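Local coordinates for Lys-gingipain W83 (Porphyromonas gingivalis, PDB 6I9A), which cleaves proteins after lysine as a secreted calcium-binding cysteine endopeptidase, hydrolysing haemoglobin, collagen and immunoglobulins, at residues A[161-164]-A[165-169]; A[171-174]-A[175-178]; A[220-224]-A[225-229]. All coordinates share one frame; numbering follows the deposited sequence.

From the N terminus, the chain leaves strand 152-157 and enters helix 163-178, which holds two of the three contacts. Interaction 1 forms its first turns beside the inhibitor pocket; interaction 2 follows directly in the sequence, with its centre about 14 Å from that of interaction 1, and finishes the helix next to a sodium ion. After strands 188-192 and 210-214 the chain reaches interaction 3, which closes the tight hairpin of strands 221-223 and 226-228. The three follow in series; none nests or crosses. Interactions 1 and 3 do not touch, yet each brings one residue to the inhibitor: W163 and A223.

Interaction 1 of 3, residues A[161-164]-A[165-169]; sequences YSWN and SQVGQ
N164 reaches five residues ahead to Q169, and their side-chain amides join beside the first turns of the helix. From CB, which lies beside the S165 peptide N merely because the residues are neighbours in sequence, the N164 side chain runs with CG anti to its own nitrogen (chi1 165°), and this brings OD1 round to Q169. There OD1 accepts from Q169 NE2 at 2.9 Å in an almost straight bond of 174°. The oxygen lies in the plane of the Q169 amide, although the two amide planes are turned 57° apart. At the other branch of the tip, ND2 donates to the backbone oxygens of G158 and L193, so both ends of this amide are held and its flip is settled. The backbones of the same two residues are joined as well, Q169 N to N164 O at 2.8 Å.

One residue earlier, W163 O takes two donors, V167 N at 2.9 Å and G168 N at 3.1 Å, where the first turns widen to a pi-type spacing. The W163 indole runs alongside V167, whose CG2 meets the benzo edge in the ring plane, 3.5 Å from CE3. Water bridges the entry to the helix: one molecule donates to Y161 O and accepts from S165 N at 2.9 Å.

W163 also stacks on W285, makes an edge-to-face pair with F299 and touches the bound inhibitor KYT-36, so the helix start forms part of the ligand pocket. V167 packs on W285 and Y289 of helix 285-293, while helix 163-178 itself makes the crossover between parallel strands 152-157 and 188-192.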
loop_
_atom_site.group_PDB
_atom_site.type_symbol
_atom_site.label_atom_id
_atom_site.label_comp_id
_atom_site.label_asym_id
_atom_site.label_seq_id
_atom_site.Cartn_x
_atom_site.Cartn_y
_atom_site.Cartn_z
ATOM N N TYR A 161 -17.762 -23.559 7.956
ATOM C CA TYR A 161 -17.945 -24.683 8.884
ATOM C C TYR A 161 -16.656 -25.459 9.112
ATOM O O TYR A 161 -16.367 -25.886 10.240
ATOM C CB TYR A 161 -19.061 -25.618 8.396
ATOM C CG TYR A 161 -20.393 -24.897 8.285
ATOM C CD1 TYR A 161 -21.062 -24.438 9.416
ATOM C CD2 TYR A 161 -20.941 -24.602 7.042
ATOM C CE1 TYR A 161 -22.278 -23.739 9.302
ATOM C CE2 TYR A 161 -22.150 -23.914 6.915
ATOM C CZ TYR A 161 -22.805 -23.465 8.045
ATOM O OH TYR A 161 -23.991 -22.760 7.862
ATOM N N SER A 162 -15.898 -25.716 8.013
ATOM C CA SER A 162 -14.668 -26.496 8.154
ATOM C C SER A 162 -13.404 -25.647 8.241
ATOM O O SER A 162 -12.491 -26.006 8.989
ATOM C CB SER A 162 -14.509 -27.530 7.039
ATOM O OG SER A 162 -14.333 -26.941 5.747
ATOM N N TRP A 163 -13.337 -24.549 7.471
ATOM C CA TRP A 163 -12.074 -23.810 7.372
ATOM C C TRP A 163 -11.872 -22.785 8.470
ATOM O O TRP A 163 -10.723 -22.371 8.676
ATOM C CB TRP A 163 -11.992 -23.101 6.010
ATOM C CG TRP A 163 -11.783 -24.021 4.836
ATOM C CD1 TRP A 163 -12.722 -24.408 3.921
ATOM C CD2 TRP A 163 -10.542 -24.595 4.424
ATOM N NE1 TRP A 163 -12.146 -25.237 2.989
ATOM C CE2 TRP A 163 -10.809 -25.373 3.277
ATOM C CE3 TRP A 163 -9.239 -24.585 4.958
ATOM C CZ2 TRP A 163 -9.811 -26.100 2.607
ATOM C CZ3 TRP A 163 -8.234 -25.260 4.264
ATOM C CH2 TRP A 163 -8.540 -26.063 3.147
ATOM N N ASN A 164 -12.928 -22.346 9.177
ATOM C CA ASN A 164 -12.669 -21.366 10.233
ATOM C C ASN A 164 -11.695 -21.943 11.266
ATOM O O ASN A 164 -10.748 -21.266 11.675
ATOM C CB ASN A 164 -14.017 -20.958 10.870
ATOM C CG ASN A 164 -13.826 -20.256 12.185
ATOM O OD1 ASN A 164 -13.637 -20.884 13.231
ATOM N ND2 ASN A 164 -13.732 -18.917 12.143
ATOM N N SER A 165 -11.896 -23.209 11.683
ATOM C CA SER A 165 -10.979 -23.735 12.702
ATOM C C SER A 165 -9.651 -24.175 12.108
ATOM O O SER A 165 -8.610 -24.129 12.790
ATOM C CB SER A 165 -11.630 -24.931 13.429
ATOM O OG SER A 165 -11.910 -26.012 12.538
ATOM N N GLN A 166 -9.658 -24.647 10.858
ATOM C CA GLN A 166 -8.443 -25.211 10.264
ATOM C C GLN A 166 -7.473 -24.168 9.783
ATOM O O GLN A 166 -6.259 -24.422 9.805
ATOM C CB GLN A 166 -8.803 -26.143 9.108
ATOM C CG GLN A 166 -9.544 -27.396 9.633
ATOM C CD GLN A 166 -8.559 -28.269 10.371
ATOM O OE1 GLN A 166 -7.578 -28.703 9.799
ATOM N NE2 GLN A 166 -8.758 -28.446 11.636
ATOM N N VAL A 167 -7.986 -23.012 9.321
ATOM C CA VAL A 167 -7.095 -21.986 8.761
ATOM C C VAL A 167 -7.406 -20.586 9.297
ATOM O O VAL A 167 -6.481 -19.853 9.585
ATOM C CB VAL A 167 -7.224 -21.989 7.224
ATOM C CG1 VAL A 167 -6.688 -20.702 6.589
ATOM C CG2 VAL A 167 -6.475 -23.195 6.640
ATOM N N GLY A 168 -8.685 -20.199 9.384
ATOM C CA GLY A 168 -8.980 -18.814 9.778
ATOM C C GLY A 168 -8.439 -18.476 11.150
ATOM O O GLY A 168 -7.721 -17.468 11.354
ATOM N N GLN A 169 -8.770 -19.333 12.139
ATOM C CA GLN A 169 -8.294 -19.053 13.497
ATOM C C GLN A 169 -6.755 -19.131 13.620
ATOM O O GLN A 169 -6.138 -18.221 14.155
ATOM C CB GLN A 169 -8.970 -19.946 14.505
ATOM C CG GLN A 169 -10.471 -19.672 14.663
ATOM C CD GLN A 169 -11.025 -20.367 15.865
ATOM O OE1 GLN A 169 -10.398 -20.344 16.942
ATOM N NE2 GLN A 169 -12.174 -20.973 15.692
HETATM O O HOH W 1 -14.262 -24.876 11.689
HETATM O O HOH W 2 -12.975 -28.433 10.481
#

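Interaction 2 of 3, residues A[171-174]-A[175-178]; sequences TIKY and GMQY. With NA (sodium ion), chain F.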
loop_
_atom_site.group_PDB
_atom_site.type_symbol
_atom_site.label_atom_id
_atom_site.label_comp_id
_atom_site.label_asym_id
_atom_site.label_seq_id
_atom_site.Cartn_x
_atom_site.Cartn_y
_atom_site.Cartn_z
ATOM N N THR A 171 -4.609 -18.424 11.375
ATOM C CA THR A 171 -4.069 -17.201 10.734
ATOM C C THR A 171 -4.093 -16.027 11.715
ATOM O O THR A 171 -3.055 -15.376 11.957
ATOM C CB THR A 171 -4.904 -16.839 9.517
ATOM O OG1 THR A 171 -4.810 -17.867 8.515
ATOM C CG2 THR A 171 -4.424 -15.523 8.888
ATOM N N ILE A 172 -5.282 -15.745 12.278
ATOM C CA ILE A 172 -5.402 -14.554 13.140
ATOM C C ILE A 172 -4.609 -14.757 14.428
ATOM O O ILE A 172 -3.965 -13.812 14.912
ATOM C CB ILE A 172 -6.910 -14.296 13.404
ATOM C CG1 ILE A 172 -7.671 -13.981 12.107
ATOM C CG2 ILE A 172 -7.105 -13.189 14.470
ATOM C CD1 ILE A 172 -7.142 -12.884 11.266
ATOM N N LYS A 173 -4.589 -15.978 14.973
ATOM C CA LYS A 173 -3.812 -16.251 16.184
ATOM C C LYS A 173 -2.329 -16.034 15.951
ATOM O O LYS A 173 -1.623 -15.577 16.859
ATOM C CB LYS A 173 -4.097 -17.647 16.727
ATOM C CG LYS A 173 -5.514 -17.785 17.301
ATOM C CD LYS A 173 -5.803 -19.243 17.726
ATOM C CE LYS A 173 -7.118 -19.323 18.490
ATOM N NZ LYS A 173 -7.373 -20.720 18.932
ATOM N N TYR A 174 -1.799 -16.398 14.778
ATOM C CA TYR A 174 -0.378 -16.161 14.471
ATOM C C TYR A 174 -0.103 -14.651 14.469
ATOM O O TYR A 174 0.832 -14.188 15.101
ATOM C CB TYR A 174 -0.075 -16.774 13.074
ATOM C CG TYR A 174 1.357 -16.585 12.631
ATOM C CD1 TYR A 174 2.315 -17.587 12.835
ATOM C CD2 TYR A 174 1.758 -15.413 11.997
ATOM C CE1 TYR A 174 3.618 -17.442 12.377
ATOM C CE2 TYR A 174 3.075 -15.245 11.551
ATOM C CZ TYR A 174 3.991 -16.258 11.754
ATOM O OH TYR A 174 5.284 -16.160 11.324
ATOM N N GLY A 175 -0.958 -13.886 13.781
ATOM C CA GLY A 175 -0.816 -12.429 13.787
ATOM C C GLY A 175 -0.785 -11.830 15.193
ATOM O O GLY A 175 0.056 -10.962 15.502
ATOM N N MET A 176 -1.703 -12.258 16.024
ATOM C CA MET A 176 -1.760 -11.770 17.404
ATOM C C MET A 176 -0.598 -12.227 18.268
ATOM O O MET A 176 -0.091 -11.458 19.085
ATOM C CB MET A 176 -3.092 -12.180 18.077
ATOM C CG MET A 176 -4.297 -11.562 17.406
ATOM S SD MET A 176 -5.831 -11.836 18.269
ATOM C CE MET A 176 -5.945 -13.533 18.222
ATOM N N GLN A 177 -0.147 -13.470 18.100
ATOM C CA GLN A 177 0.939 -13.971 18.912
ATOM C C GLN A 177 2.163 -13.142 18.667
ATOM O O GLN A 177 2.875 -12.787 19.610
ATOM C CB GLN A 177 1.230 -15.445 18.571
ATOM C CG GLN A 177 2.478 -15.933 19.268
ATOM C CD GLN A 177 2.694 -17.398 19.177
ATOM O OE1 GLN A 177 1.852 -18.144 18.668
ATOM N NE2 GLN A 177 3.806 -17.836 19.740
ATOM N N TYR A 178 2.514 -12.925 17.372
ATOM C CA TYR A 178 3.797 -12.332 17.090
ATOM C C TYR A 178 3.792 -10.824 16.950
ATOM O O TYR A 178 4.869 -10.244 17.188
ATOM C CB TYR A 178 4.357 -12.984 15.805
ATOM C CG TYR A 178 4.728 -14.427 16.079
ATOM C CD1 TYR A 178 5.781 -14.744 16.942
ATOM C CD2 TYR A 178 3.966 -15.489 15.562
ATOM C CE1 TYR A 178 6.066 -16.058 17.273
ATOM C CE2 TYR A 178 4.294 -16.812 15.841
ATOM C CZ TYR A 178 5.339 -17.085 16.707
ATOM O OH TYR A 178 5.684 -18.402 16.921
HETATM NA NA NA F . 5.984 -16.998 9.064
HETATM O O HOH W 3 8.326 -17.027 9.765
#
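Y178 turns the edge of its ring onto one face of Y174 in a tilted edge-to-face pair, with planes 57° apart and centroids separated by 4.9 Å. Y178 CD2 sits above the centre of the Y174 ring, and Y178 CE2 comes down towards one side of it, 3.6 Å from Y174 CE1. A face of the Y178 ring is itself met by CG of Q177, the preceding residue. Y174 has CG anti to its nitrogen (chi1 179°), and its hydroxyl extends beyond the pair to a sodium ion, OH to sodium 2.5 Å. V293, T308, S309, D314 and a water share that ion, while Y178 OH is hydrogen-bonded to F305 N.

This is an i to i+4 aromatic pair on the last turn of helix 163-178, the connection of a beta-alpha-beta crossover in the C25 peptidase domain. Regular i to i+4 backbone bonds accompany it, among them Y178 N to Y174 O at 3.1 Å and Q177 N to K173 O at 2.9 Å.

Elsewhere on the helix, the bend of M176 at chi3 (-62°) folds its methyl back along the turn, placing CE 3.9 Å from I172 CG2. Both residues pack on L155 of strand 152-157; I172 also meets A157 of that strand and Y313 of helix 312-317; Y313 also touches Y174 and T171.

Interaction 3 of 3, residues A[220-224]-A[225-229]; sequences TAWAD and PLLTT
T220 opens the pairing through its carbonyl oxygen, which accepts from T229 N at 3.0 Å; the bond is bent at the hydrogen, 132°. The methyl of T229 lies against the same oxygen, CG2 to T220 O 3.4 Å. Next, A221 faces T228 as an antiparallel non-hydrogen-bonded pair. Its CA makes a CA-H...O contact with L227 O, and its CB meets the CD1 branch of L226, 3.9 Å away.

W222 and L227 then form the hydrogen-bonded pair. L227 N donates to W222 O at 2.9 Å in the carbonyl plane, and W222 N returns a bond to L227 O at 3.1 Å, less straight than the first. Their side chains rise side by side from the sheet face opposite A221 and T228. L227 has CG anti to its nitrogen (chi1 -179°), which sets CD2 near the benzo part of the indole, 3.9 Å from W222 CE3. Beyond the hairpin the indole also stacks on Y213 and F261, and NE1 is hydrogen-bonded to Y276 OH, while L227 also rests on F261, so the pair packs against strand and helix residues.

The backbone of A223 is hydrogen-bonded to that of H216. D224 makes the turn, joined to P225 by a cis peptide; its own N is hydrogen-bonded to Y213 OH, and P225 O accepts from Y201 OH. At the far end T228 is the N-cap of helix 229-232.

The whole is a beta hairpin with a cis-proline turn, set just after H216, the inferred proton donor. The side chain of A223 comes within about 4 Å of both the H216 side chain and the bound inhibitor, nearest atoms, placing the turn end of the hairpin at the active-site cleft of this cysteine peptidase.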
loop_
_atom_site.group_PDB
_atom_site.type_symbol
_atom_site.label_atom_id
_atom_site.label_comp_id
_atom_site.label_asym_id
_atom_site.label_seq_id
_atom_site.Cartn_x
_atom_site.Cartn_y
_atom_site.Cartn_z
ATOM N N THR A 220 -19.247 -7.146 -3.284
ATOM C CA THR A 220 -19.660 -5.953 -2.539
ATOM C C THR A 220 -19.718 -6.174 -1.043
ATOM O O THR A 220 -20.333 -5.365 -0.329
ATOM C CB THR A 220 -21.031 -5.452 -3.070
ATOM O OG1 THR A 220 -21.989 -6.507 -2.923
ATOM C CG2 THR A 220 -20.955 -4.984 -4.502
ATOM N N ALA A 221 -19.063 -7.229 -0.522
ATOM C CA ALA A 221 -19.142 -7.477 0.905
ATOM C C ALA A 221 -18.056 -8.391 1.390
ATOM O O ALA A 221 -17.625 -9.328 0.704
ATOM C CB ALA A 221 -20.503 -8.120 1.290
ATOM N N TRP A 222 -17.705 -8.212 2.666
ATOM C CA TRP A 222 -17.157 -9.278 3.503
ATOM C C TRP A 222 -18.417 -10.047 3.918
ATOM O O TRP A 222 -19.340 -9.456 4.489
ATOM C CB TRP A 222 -16.372 -8.733 4.698
ATOM C CG TRP A 222 -15.097 -8.067 4.303
ATOM C CD1 TRP A 222 -14.438 -8.160 3.107
ATOM C CD2 TRP A 222 -14.241 -7.333 5.176
ATOM N NE1 TRP A 222 -13.239 -7.495 3.182
ATOM C CE2 TRP A 222 -13.095 -6.973 4.443
ATOM C CE3 TRP A 222 -14.349 -6.908 6.516
ATOM C CZ2 TRP A 222 -12.002 -6.297 5.022
ATOM C CZ3 TRP A 222 -13.295 -6.178 7.069
ATOM C CH2 TRP A 222 -12.142 -5.872 6.322
ATOM N N ALA A 223 -18.529 -11.334 3.590
ATOM C CA ALA A 223 -19.842 -11.970 3.613
ATOM C C ALA A 223 -20.337 -12.445 4.972
ATOM O O ALA A 223 -21.568 -12.451 5.181
ATOM C CB ALA A 223 -19.876 -13.128 2.629
ATOM N N ASP A 224 -19.457 -12.899 5.853
ATOM C CA ASP A 224 -19.963 -13.445 7.141
ATOM C C ASP A 224 -18.812 -13.515 8.143
ATOM O O ASP A 224 -17.935 -14.385 8.019
ATOM C CB ASP A 224 -20.544 -14.857 6.927
ATOM C CG ASP A 224 -21.244 -15.399 8.145
ATOM O OD1 ASP A 224 -21.119 -14.806 9.212
ATOM O OD2 ASP A 224 -21.899 -16.478 8.029
ATOM N N PRO A 225 -18.763 -12.605 9.112
ATOM C CA PRO A 225 -19.800 -11.612 9.424
ATOM C C PRO A 225 -19.940 -10.573 8.317
ATOM O O PRO A 225 -18.951 -10.137 7.713
ATOM C CB PRO A 225 -19.309 -10.980 10.726
ATOM C CG PRO A 225 -17.807 -11.230 10.745
ATOM C CD PRO A 225 -17.696 -12.599 10.116
ATOM N N LEU A 226 -21.169 -10.166 8.050
ATOM C CA LEU A 226 -21.486 -9.359 6.918
ATOM C C LEU A 226 -21.153 -7.882 7.097
ATOM O O LEU A 226 -21.577 -7.213 8.062
ATOM C CB LEU A 226 -23.003 -9.496 6.636
ATOM C CG LEU A 226 -23.550 -8.728 5.417
ATOM C CD1 LEU A 226 -22.995 -9.320 4.095
ATOM C CD2 LEU A 226 -25.084 -8.786 5.377
ATOM N N LEU A 227 -20.438 -7.343 6.093
ATOM C CA LEU A 227 -20.164 -5.907 5.976
ATOM C C LEU A 227 -20.342 -5.566 4.528
ATOM O O LEU A 227 -19.532 -5.974 3.691
ATOM C CB LEU A 227 -18.759 -5.569 6.448
ATOM C CG LEU A 227 -18.364 -4.089 6.406
ATOM C CD1 LEU A 227 -19.213 -3.233 7.357
ATOM C CD2 LEU A 227 -16.873 -3.925 6.706
ATOM N N THR A 228 -21.407 -4.865 4.212
ATOM C CA THR A 228 -21.709 -4.556 2.814
ATOM C C THR A 228 -21.207 -3.173 2.390
ATOM O O THR A 228 -20.958 -2.305 3.238
ATOM C CB THR A 228 -23.224 -4.594 2.555
ATOM O OG1 THR A 228 -23.786 -3.492 3.282
ATOM C CG2 THR A 228 -23.862 -5.919 2.992
ATOM N N THR A 229 -21.227 -2.910 1.071
ATOM C CA THR A 229 -20.899 -1.558 0.557
ATOM C C THR A 229 -21.882 -0.514 1.125
ATOM O O THR A 229 -21.472 0.627 1.437
ATOM C CB THR A 229 -20.857 -1.556 -0.983
ATOM O OG1 THR A 229 -22.048 -2.145 -1.524
ATOM C CG2 THR A 229 -19.618 -2.246 -1.532
#